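Local coordinates for 5-carboxyvanillate decarboxylase (Sphingomonas paucimobilis, PDB 4L6D), which probably decarboxylates 5-carboxyvanillate to vanillate, using a manganese ion held in an amidohydrolase-type barrel, at residues 12-15 / 16-19; 20-23 / 24-27; 89-92 / 93-97; 148-151 / 152-156. One frame throughout, in Å; residues are numbered along the deposited sequence.

Contact 1 (12-15 / 16-19)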
loop_
_atom_site.group_PDB
_atom_site.type_symbol
_atom_site.label_atom_id
_atom_site.label_comp_id
_atom_site.label_asym_id
_atom_site.label_seq_id
_atom_site.Cartn_x
_atom_site.Cartn_y
_atom_site.Cartn_z
ATOM N N THR A 12 -25.642 -10.696 -4.699
ATOM C CA THR A 12 -26.054 -10.123 -5.974
ATOM C C THR A 12 -27.528 -10.405 -6.211
ATOM O O THR A 12 -28.158 -11.136 -5.442
ATOM C CB THR A 12 -25.202 -10.609 -7.151
ATOM O OG1 THR A 12 -25.509 -9.819 -8.312
ATOM C CG2 THR A 12 -25.463 -12.091 -7.448
ATOM N N PHE A 13 -28.064 -9.814 -7.270
ATOM C CA PHE A 13 -29.475 -9.945 -7.613
ATOM C C PHE A 13 -29.577 -10.180 -9.107
ATOM O O PHE A 13 -28.733 -9.702 -9.867
ATOM C CB PHE A 13 -30.238 -8.672 -7.223
ATOM C CG PHE A 13 -30.062 -8.283 -5.782
ATOM C CD1 PHE A 13 -30.734 -8.972 -4.782
ATOM C CD2 PHE A 13 -29.234 -7.229 -5.436
ATOM C CE1 PHE A 13 -30.562 -8.620 -3.446
ATOM C CE2 PHE A 13 -29.064 -6.864 -4.105
ATOM C CZ PHE A 13 -29.733 -7.564 -3.111
ATOM N N GLN A 14 -30.596 -10.919 -9.536
ATOM C CA GLN A 14 -30.682 -11.329 -10.936
ATOM C C GLN A 14 -30.588 -10.202 -11.980
ATOM O O GLN A 14 -29.907 -10.368 -12.986
ATOM C CB GLN A 14 -31.911 -12.215 -11.183
ATOM C CG GLN A 14 -31.782 -13.117 -12.410
ATOM C CD GLN A 14 -30.589 -14.055 -12.315
ATOM O OE1 GLN A 14 -30.318 -14.627 -11.256
ATOM N NE2 GLN A 14 -29.860 -14.204 -13.418
ATOM N N PRO A 15 -31.255 -9.056 -11.753
ATOM C CA PRO A 15 -31.102 -8.026 -12.795
ATOM C C PRO A 15 -29.648 -7.569 -12.982
ATOM O O PRO A 15 -29.256 -7.250 -14.106
ATOM C CB PRO A 15 -31.969 -6.872 -12.276
ATOM C CG PRO A 15 -33.027 -7.559 -11.440
ATOM C CD PRO A 15 -32.269 -8.678 -10.749
ATOM N N VAL A 16 -28.864 -7.539 -11.907
ATOM C CA VAL A 16 -27.458 -7.148 -12.009
ATOM C C VAL A 16 -26.629 -8.262 -12.665
ATOM O O VAL A 16 -25.803 -8.007 -13.553
ATOM C CB VAL A 16 -26.876 -6.757 -10.636
ATOM C CG1 VAL A 16 -25.421 -6.321 -10.778
ATOM C CG2 VAL A 16 -27.716 -5.639 -10.016
ATOM N N VAL A 17 -26.875 -9.498 -12.241
ATOM C CA VAL A 17 -26.240 -10.658 -12.863
ATOM C C VAL A 17 -26.458 -10.637 -14.368
ATOM O O VAL A 17 -25.506 -10.777 -15.139
ATOM C CB VAL A 17 -26.780 -11.978 -12.283
ATOM C CG1 VAL A 17 -26.311 -13.175 -13.125
ATOM C CG2 VAL A 17 -26.339 -12.136 -10.845
ATOM N N ASP A 18 -27.704 -10.433 -14.791
ATOM C CA ASP A 18 -28.024 -10.465 -16.216
ATOM C C ASP A 18 -27.282 -9.368 -16.958
ATOM O O ASP A 18 -26.774 -9.583 -18.069
ATOM C CB ASP A 18 -29.534 -10.341 -16.452
ATOM C CG ASP A 18 -30.301 -11.585 -16.009
ATOM O OD1 ASP A 18 -29.660 -12.630 -15.777
ATOM O OD2 ASP A 18 -31.544 -11.517 -15.903
ATOM N N ALA A 19 -27.222 -8.186 -16.354
ATOM C CA ALA A 19 -26.525 -7.075 -16.983
ATOM C C ALA A 19 -25.015 -7.325 -17.072
ATOM O O ALA A 19 -24.390 -6.968 -18.074
ATOM C CB ALA A 19 -26.819 -5.775 -16.250
#
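Val16 opens residues 16-19, three residues after Phe13, the N-cap residue of helix 14-23. Its backbone N reaches Phe13 O only in a weak, bent bond (125°). Val17 N gives Phe13 O a much straighter bond, 3.0 Å and 173°. Phe13 O thus accepts the first i to i+4 bond of the helix.

The Val17 side chain meets residues from before and within that turn. Val17 CG2 lies 3.5 Å from Thr12 CG2, and the two side chains cross at about a right angle. The other methyl, Val17 CG1, is 3.7 Å from Gln14 NE2.

Asp18 is tied to Gln14 twice. Asp18 N bonds Gln14 O at 2.8 Å. Gln14 NE2 donates to Asp18 OD1, also at 2.8 Å, from above the carboxylate plane. Gln14 gets there because its chain bends at chi2 (59°), which folds the amide back along the helix. Asp18 OD1 also makes a long, weak ion pair with Arg21.

Ala19 N bonds Pro15 O at 3.2 Å. Pro15 packs on Ile95 of helix 86-106. This is a helix N-terminus, capped at Phe13, in the first of several helices between barrel strands 5-11 and 71-76, with an i to i+4 glutamine-aspartate pair on its exposed side.

Contact 2 (20-23 / 24-27)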
loop_
_atom_site.group_PDB
_atom_site.type_symbol
_atom_site.label_atom_id
_atom_site.label_comp_id
_atom_site.label_asym_id
_atom_site.label_seq_id
_atom_site.Cartn_x
_atom_site.Cartn_y
_atom_site.Cartn_z
ATOM N N LEU A 20 -24.434 -7.934 -16.045
ATOM C CA LEU A 20 -23.003 -8.258 -16.081
ATOM C C LEU A 20 -22.678 -9.384 -17.068
ATOM O O LEU A 20 -21.632 -9.348 -17.693
ATOM C CB LEU A 20 -22.467 -8.592 -14.688
ATOM C CG LEU A 20 -22.323 -7.384 -13.769
ATOM C CD1 LEU A 20 -22.031 -7.854 -12.355
ATOM C CD2 LEU A 20 -21.210 -6.460 -14.252
ATOM N N ARG A 21 -23.561 -10.373 -17.200
ATOM C CA ARG A 21 -23.401 -11.384 -18.249
ATOM C C ARG A 21 -23.287 -10.720 -19.623
ATOM O O ARG A 21 -22.382 -11.029 -20.402
ATOM C CB ARG A 21 -24.567 -12.383 -18.255
ATOM C CG ARG A 21 -24.577 -13.360 -17.074
ATOM C CD ARG A 21 -25.239 -14.685 -17.481
ATOM N NE ARG A 21 -25.304 -15.640 -16.376
ATOM C CZ ARG A 21 -26.389 -15.851 -15.638
ATOM N NH1 ARG A 21 -27.502 -15.175 -15.888
ATOM N NH2 ARG A 21 -26.364 -16.738 -14.649
ATOM N N ALA A 22 -24.199 -9.795 -19.914
ATOM C CA ALA A 22 -24.145 -9.069 -21.175
ATOM C C ALA A 22 -22.873 -8.222 -21.258
ATOM O O ALA A 22 -22.209 -8.186 -22.300
ATOM C CB ALA A 22 -25.386 -8.201 -21.354
ATOM N N HIS A 23 -22.526 -7.544 -20.170
ATOM C CA HIS A 23 -21.333 -6.714 -20.185
ATOM C C HIS A 23 -20.064 -7.521 -20.459
ATOM O O HIS A 23 -19.130 -7.027 -21.108
ATOM C CB HIS A 23 -21.166 -5.947 -18.881
ATOM C CG HIS A 23 -20.279 -4.756 -19.022
ATOM N ND1 HIS A 23 -20.732 -3.564 -19.539
ATOM C CD2 HIS A 23 -18.960 -4.586 -18.770
ATOM C CE1 HIS A 23 -19.733 -2.697 -19.571
ATOM N NE2 HIS A 23 -18.646 -3.295 -19.115
ATOM N N SER A 24 -20.044 -8.763 -19.969
ATOM C CA SER A 24 -18.876 -9.639 -20.101
ATOM C C SER A 24 -18.491 -9.914 -21.551
ATOM O O SER A 24 -17.357 -10.304 -21.823
ATOM C CB SER A 24 -19.108 -10.975 -19.376
ATOM O OG SER A 24 -19.923 -11.856 -20.139
ATOM N N ARG A 25 -19.436 -9.712 -22.469
ATOM C CA ARG A 25 -19.219 -9.992 -23.890
ATOM C C ARG A 25 -18.672 -8.786 -24.645
ATOM O O ARG A 25 -18.314 -8.898 -25.821
ATOM C CB ARG A 25 -20.524 -10.465 -24.545
ATOM C CG ARG A 25 -21.146 -11.663 -23.844
ATOM C CD ARG A 25 -22.505 -12.039 -24.419
ATOM N NE ARG A 25 -23.094 -13.110 -23.623
ATOM C CZ ARG A 25 -24.321 -13.086 -23.118
ATOM N NH1 ARG A 25 -25.121 -12.054 -23.355
ATOM N NH2 ARG A 25 -24.750 -14.106 -22.383
ATOM N N THR A 26 -18.615 -7.634 -23.979
ATOM C CA THR A 26 -18.191 -6.400 -24.641
ATOM C C THR A 26 -16.678 -6.220 -24.633
ATOM O O THR A 26 -15.950 -7.006 -24.020
ATOM C CB THR A 26 -18.833 -5.154 -24.015
ATOM O OG1 THR A 26 -18.307 -4.952 -22.700
ATOM C CG2 THR A 26 -20.353 -5.311 -23.953
ATOM N N ASP A 27 -16.228 -5.169 -25.316
ATOM C CA ASP A 27 -14.811 -4.891 -25.493
ATOM C C ASP A 27 -14.239 -3.980 -24.417
ATOM O O ASP A 27 -13.155 -3.424 -24.589
ATOM C CB ASP A 27 -14.562 -4.275 -26.884
ATOM C CG ASP A 27 -15.190 -2.896 -27.044
ATOM O OD1 ASP A 27 -16.080 -2.539 -26.242
ATOM O OD2 ASP A 27 -14.795 -2.164 -27.981
#
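Ser24 OG turns back on Arg21 O and Thr26 OG1 on His23 O, at the C-terminal end of helix 14-23. Ser24 OG donates to Arg21 O at 2.6 Å. Thr26 OG1 donates to His23 O at 2.7 Å, in the carbonyl plane. Thr26 OG1 stands between its own N and carbonyl carbon (chi1 69°), and this points it at that oxygen.

The backbone bonds finish the helix and begin a type I turn. Ser24 N bonds Leu20 O, and Arg25 N bonds Ala22 O. Thr26 N closes the turn from His23 to Thr26 at 3.0 Å from His23 O, so that oxygen holds two donors.

Two flat groups are met from above. Thr26 OG1 sits over the centre of the His23 imidazole, 3.9 Å above its plane. Arg21 O lies 3.8 Å above the guanidinium of Arg25, whose NH2 is engaged in a salt bridge with Asp42. His23 NE2 bonds Asp28, just past the turn. With an alanine at His23 the ring is gone, and Asp28 would probably lose this partner and Thr26 OG1 the imidazole face it sits over.

The neighbouring helix 33-40 touches this corner through Met33 on His23, Val36 on Ser24 and Tyr40 on Leu20. The turn thus leads the chain from helix 14-23 into the loop before helix 33-40.

Contact 3 (89-92 / 93-97). With VNL (4-hydroxy-3-methoxybenzoate), chain K.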
loop_
_atom_site.group_PDB
_atom_site.type_symbol
_atom_site.label_atom_id
_atom_site.label_comp_id
_atom_site.label_asym_id
_atom_site.label_seq_id
_atom_site.Cartn_x
_atom_site.Cartn_y
_atom_site.Cartn_z
ATOM N N GLY A 89 -26.914 2.100 -15.086
ATOM C CA GLY A 89 -26.440 2.034 -13.715
ATOM C C GLY A 89 -27.464 2.582 -12.738
ATOM O O GLY A 89 -27.686 2.010 -11.674
ATOM N N THR A 90 -28.067 3.708 -13.094
ATOM C CA THR A 90 -29.060 4.351 -12.238
ATOM C C THR A 90 -30.277 3.448 -12.021
ATOM O O THR A 90 -30.695 3.224 -10.881
ATOM C CB THR A 90 -29.495 5.699 -12.815
ATOM O OG1 THR A 90 -28.342 6.543 -12.935
ATOM C CG2 THR A 90 -30.523 6.373 -11.895
ATOM N N ARG A 91 -30.816 2.897 -13.106
ATOM C CA ARG A 91 -31.945 1.988 -12.997
ATOM C C ARG A 91 -31.604 0.746 -12.177
ATOM O O ARG A 91 -32.374 0.330 -11.309
ATOM C CB ARG A 91 -32.434 1.574 -14.387
ATOM C CG ARG A 91 -33.672 0.696 -14.361
ATOM C CD ARG A 91 -34.171 0.405 -15.770
ATOM N NE ARG A 91 -33.081 -0.103 -16.597
ATOM C CZ ARG A 91 -32.725 -1.382 -16.651
ATOM N NH1 ARG A 91 -33.397 -2.291 -15.952
ATOM N NH2 ARG A 91 -31.704 -1.753 -17.413
ATOM N N LEU A 92 -30.444 0.148 -12.438
ATOM C CA LEU A 92 -30.095 -1.076 -11.730
ATOM C C LEU A 92 -29.787 -0.839 -10.258
ATOM O O LEU A 92 -30.047 -1.701 -9.425
ATOM C CB LEU A 92 -28.946 -1.808 -12.422
ATOM C CG LEU A 92 -29.372 -2.457 -13.735
ATOM C CD1 LEU A 92 -28.149 -3.051 -14.419
ATOM C CD2 LEU A 92 -30.453 -3.521 -13.490
ATOM N N ALA A 93 -29.232 0.322 -9.926
ATOM C CA ALA A 93 -28.985 0.620 -8.522
ATOM C C ALA A 93 -30.311 0.717 -7.788
ATOM O O ALA A 93 -30.453 0.190 -6.685
ATOM C CB ALA A 93 -28.181 1.913 -8.364
ATOM N N ARG A 94 -31.275 1.392 -8.401
ATOM C CA ARG A 94 -32.585 1.540 -7.788
ATOM C C ARG A 94 -33.211 0.164 -7.553
ATOM O O ARG A 94 -33.727 -0.110 -6.463
ATOM C CB ARG A 94 -33.478 2.432 -8.662
ATOM C CG ARG A 94 -34.764 2.914 -7.990
ATOM C CD ARG A 94 -35.853 1.863 -8.020
ATOM N NE ARG A 94 -36.280 1.585 -9.389
ATOM C CZ ARG A 94 -36.964 0.509 -9.755
ATOM N NH1 ARG A 94 -37.317 0.358 -11.021
ATOM N NH2 ARG A 94 -37.281 -0.416 -8.855
ATOM N N ILE A 95 -33.153 -0.697 -8.569
ATOM C CA ILE A 95 -33.718 -2.043 -8.472
ATOM C C ILE A 95 -32.982 -2.871 -7.427
ATOM O O ILE A 95 -33.602 -3.514 -6.570
ATOM C CB ILE A 95 -33.686 -2.747 -9.841
ATOM C CG1 ILE A 95 -34.707 -2.104 -10.785
ATOM C CG2 ILE A 95 -33.939 -4.252 -9.697
ATOM C CD1 ILE A 95 -34.545 -2.527 -12.233
ATOM N N ALA A 96 -31.653 -2.828 -7.473
ATOM C CA ALA A 96 -30.847 -3.578 -6.517
ATOM C C ALA A 96 -31.087 -3.093 -5.092
ATOM O O ALA A 96 -31.037 -3.878 -4.142
ATOM C CB ALA A 96 -29.374 -3.481 -6.854
ATOM N N ASN A 97 -31.346 -1.794 -4.933
ATOM C CA ASN A 97 -31.643 -1.263 -3.600
ATOM C C ASN A 97 -33.006 -1.709 -3.083
ATOM O O ASN A 97 -33.158 -2.039 -1.902
ATOM C CB ASN A 97 -31.545 0.262 -3.575
ATOM C CG ASN A 97 -30.116 0.750 -3.680
ATOM O OD1 ASN A 97 -29.173 0.008 -3.408
ATOM N ND2 ASN A 97 -29.953 2.016 -4.043
HETATM C C1 VNL K . -35.128 4.113 -13.551
HETATM C CO1 VNL K . -33.961 4.816 -13.198
HETATM C CO2 VNL K . -35.584 4.073 -14.889
HETATM C CM1 VNL K . -33.211 5.492 -14.178
HETATM C CM2 VNL K . -34.851 4.731 -15.877
HETATM O OM VNL K . -35.201 4.741 -17.200
HETATM C CZ VNL K . -33.621 5.456 -15.509
HETATM C CC VNL K . -35.918 3.404 -12.487
HETATM C CV VNL K . -36.315 3.948 -17.672
HETATM O O1 VNL K . -35.730 3.684 -11.278
HETATM O O2 VNL K . -36.762 2.546 -12.854
HETATM O O3 VNL K . -32.962 6.134 -16.511
#
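Gly89, Thr90, Arg91 and Leu92 each offer a carbonyl to the N four residues on, from Ala93 N to Ala96 N, in regular alpha-helical bonds. This is part of helix 86-106, the crossover helix of a beta-alpha-beta unit between strands 71-76 and 111-115 of the barrel.

One flank of the helix binds a vanillate molecule, in a pocket other than the one beside the manganese. Arg94 grips its carboxylate edge-on with two bonds. Arg94 NE donates to vanillate O1 at 2.9 Å and Arg94 NH1 to vanillate O2 at 2.9 Å. Both bonds are nearly straight (172°), so the pair fixes how the carboxylate is turned. The Arg94 chain bends at chi2 (-81°) and chi3 (-65°) to bring this side of the guanidinium round to the ligand. Its third nitrogen, NH2, forms a salt bridge with Asp98. A leucine here would probably leave the vanillate carboxylate without this pair of donors and Asp98 without its mate.

The ring of the ligand rests against the preceding turn. Arg91 CB and CG lie over one face, each 3.8 Å from vanillate C1. Thr90 CG2 approaches the ring, 3.6 Å from vanillate CM1.

Leu92 faces another way, toward Pro15 and Ala19 of helix 14-23. Arg91 and Ile95 run side by side in the same direction, and Arg91 NH1 comes within 3.9 Å of Ile95 CD1.

Contact 4 (148-151 / 152-156); sequences NDLY and YDDPF
Asp154 folds back on Leu150 and Tyr151 at the end of a type I beta turn running from Tyr151 to Asp154. The turn lies in the loop that leads from strand 140-144 of the barrel to helix 158-167. Its closing bond runs from Asp154 N to Tyr151 O at 3.1 Å, the donor standing above the carbonyl plane.

The Asp154 side chain can be followed outward. Asp154 CB lies against the same carbonyl, 3.3 Å from Tyr151 O. CG is anti to the backbone N (chi1 -166°), which sets the carboxylate between Phe156 N and the Leu150 methyls. Asp154 OD1 accepts from Phe156 N at 2.9 Å through its anti lone pair, in a nearly straight bond (166°). This is an Asx turn, and it leads into the short 3-10 segment that starts at Pro155. Asp154 OD2 goes toward Leu150 and touches both its methyls, with Leu150 CD1 and CD2 each 3.9 Å away, a van der Waals contact.

The two tyrosines splay from the turn. Tyr151 OH bonds Glu201 and Ser179, while Tyr152 OH bonds Thr147 and its ring meets Phe157 edge-to-face. Asp153 OD2 bonds Tyr189 of the second subunit, while OD1 forms a salt bridge with Arg208 of its own chain.

Asp153 OD1 also lies 3.4 Å from Tyr151 CB. A water bridges the turn beside it, accepting from Tyr151 N at 3.0 Å and donating to Asp153 OD1 at 2.9 Å.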
loop_
_atom_site.group_PDB
_atom_site.type_symbol
_atom_site.label_atom_id
_atom_site.label_comp_id
_atom_site.label_asym_id
_atom_site.label_seq_id
_atom_site.Cartn_x
_atom_site.Cartn_y
_atom_site.Cartn_z
ATOM N N ASN A 148 -15.587 5.402 -13.546
ATOM C CA ASN A 148 -15.116 6.003 -14.793
ATOM C C ASN A 148 -13.638 6.389 -14.733
ATOM O O ASN A 148 -13.201 7.334 -15.380
ATOM C CB ASN A 148 -15.989 7.198 -15.202
ATOM C CG ASN A 148 -17.435 6.806 -15.443
ATOM O OD1 ASN A 148 -17.722 5.688 -15.871
ATOM N ND2 ASN A 148 -18.349 7.728 -15.176
ATOM N N ASP A 149 -12.890 5.630 -13.938
ATOM C CA ASP A 149 -11.449 5.810 -13.778
ATOM C C ASP A 149 -11.095 7.152 -13.160
ATOM O O ASP A 149 -10.013 7.689 -13.380
ATOM C CB ASP A 149 -10.749 5.574 -15.110
ATOM C CG ASP A 149 -11.068 4.211 -15.666
ATOM O OD1 ASP A 149 -10.621 3.224 -15.046
ATOM O OD2 ASP A 149 -11.815 4.128 -16.677
ATOM N N LEU A 150 -12.028 7.673 -12.373
ATOM C CA LEU A 150 -11.804 8.868 -11.573
ATOM C C LEU A 150 -11.936 8.488 -10.116
ATOM O O LEU A 150 -12.700 7.582 -9.766
ATOM C CB LEU A 150 -12.843 9.934 -11.895
ATOM C CG LEU A 150 -12.881 10.431 -13.328
ATOM C CD1 LEU A 150 -14.073 11.342 -13.518
ATOM C CD2 LEU A 150 -11.592 11.148 -13.657
ATOM N N TYR A 151 -11.210 9.209 -9.261
ATOM C CA TYR A 151 -11.251 8.984 -7.825
ATOM C C TYR A 151 -12.112 10.043 -7.136
ATOM O O TYR A 151 -12.511 11.029 -7.764
ATOM C CB TYR A 151 -9.826 8.931 -7.269
ATOM C CG TYR A 151 -9.082 7.742 -7.826
ATOM C CD1 TYR A 151 -9.426 6.453 -7.437
ATOM C CD2 TYR A 151 -8.060 7.897 -8.754
ATOM C CE1 TYR A 151 -8.773 5.342 -7.960
ATOM C CE2 TYR A 151 -7.394 6.787 -9.286
ATOM C CZ TYR A 151 -7.752 5.517 -8.876
ATOM O OH TYR A 151 -7.094 4.415 -9.400
ATOM N N TYR A 152 -12.396 9.834 -5.852
ATOM C CA TYR A 152 -13.448 10.612 -5.191
ATOM C C TYR A 152 -12.993 11.960 -4.641
ATOM O O TYR A 152 -13.749 12.631 -3.940
ATOM C CB TYR A 152 -14.217 9.772 -4.157
ATOM C CG TYR A 152 -14.973 8.656 -4.843
ATOM C CD1 TYR A 152 -15.745 8.918 -5.974
ATOM C CD2 TYR A 152 -14.856 7.343 -4.415
ATOM C CE1 TYR A 152 -16.405 7.902 -6.639
ATOM C CE2 TYR A 152 -15.527 6.320 -5.062
ATOM C CZ TYR A 152 -16.289 6.605 -6.178
ATOM O OH TYR A 152 -16.948 5.596 -6.851
ATOM N N ASP A 153 -11.772 12.356 -4.993
ATOM C CA ASP A 153 -11.358 13.751 -4.857
ATOM C C ASP A 153 -11.936 14.624 -5.972
ATOM O O ASP A 153 -11.977 15.839 -5.847
ATOM C CB ASP A 153 -9.830 13.875 -4.861
ATOM C CG ASP A 153 -9.190 13.340 -6.137
ATOM O OD1 ASP A 153 -9.433 12.164 -6.479
ATOM O OD2 ASP A 153 -8.419 14.091 -6.780
ATOM N N ASP A 154 -12.376 14.018 -7.070
ATOM C CA ASP A 154 -12.820 14.798 -8.218
ATOM C C ASP A 154 -14.123 15.528 -7.878
ATOM O O ASP A 154 -15.065 14.910 -7.383
ATOM C CB ASP A 154 -13.010 13.882 -9.430
ATOM C CG ASP A 154 -13.147 14.653 -10.734
ATOM O OD1 ASP A 154 -14.005 15.555 -10.829
ATOM O OD2 ASP A 154 -12.372 14.360 -11.668
ATOM N N PRO A 155 -14.169 16.849 -8.123
ATOM C CA PRO A 155 -15.361 17.652 -7.831
ATOM C C PRO A 155 -16.614 17.187 -8.565
ATOM O O PRO A 155 -17.718 17.539 -8.150
ATOM C CB PRO A 155 -14.957 19.051 -8.304
ATOM C CG PRO A 155 -13.465 19.072 -8.076
ATOM C CD PRO A 155 -13.025 17.692 -8.510
ATOM N N PHE A 156 -16.450 16.407 -9.628
ATOM C CA PHE A 156 -17.591 15.806 -10.309
ATOM C C PHE A 156 -18.506 15.060 -9.338
ATOM O O PHE A 156 -19.732 15.045 -9.512
ATOM C CB PHE A 156 -17.095 14.863 -11.405
ATOM C CG PHE A 156 -18.191 14.178 -12.175
ATOM C CD1 PHE A 156 -18.969 14.879 -13.087
ATOM C CD2 PHE A 156 -18.412 12.824 -12.014
ATOM C CE1 PHE A 156 -19.974 14.235 -13.806
ATOM C CE2 PHE A 156 -19.410 12.179 -12.732
ATOM C CZ PHE A 156 -20.178 12.883 -13.630
HETATM O O HOH W 1 -9.755 11.838 -9.358
#

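In the fold
Contacts 1 and 2 follow each other directly on helix 14-23, its start and its end, with centres 12 Å apart. Contact 3 comes next along the chain, on helix 86-106. It packs against contact 1, with centres 10 Å apart: Pro15 and Ala19 meet Leu92, and Pro15 meets Ile95. Helix 14-23 thus packs on helix 86-106, a crossover helix of the barrel. Contact 2 is about 6 Å from contact 3 at the nearest atoms. Contact 4 stands apart, after strand 140-144, its nearest atoms about 9 Å or more from the others. Contact 3 binds a vanillate away from the manganese, and contact 4 touches the second subunit through Tyr151 and Asp153.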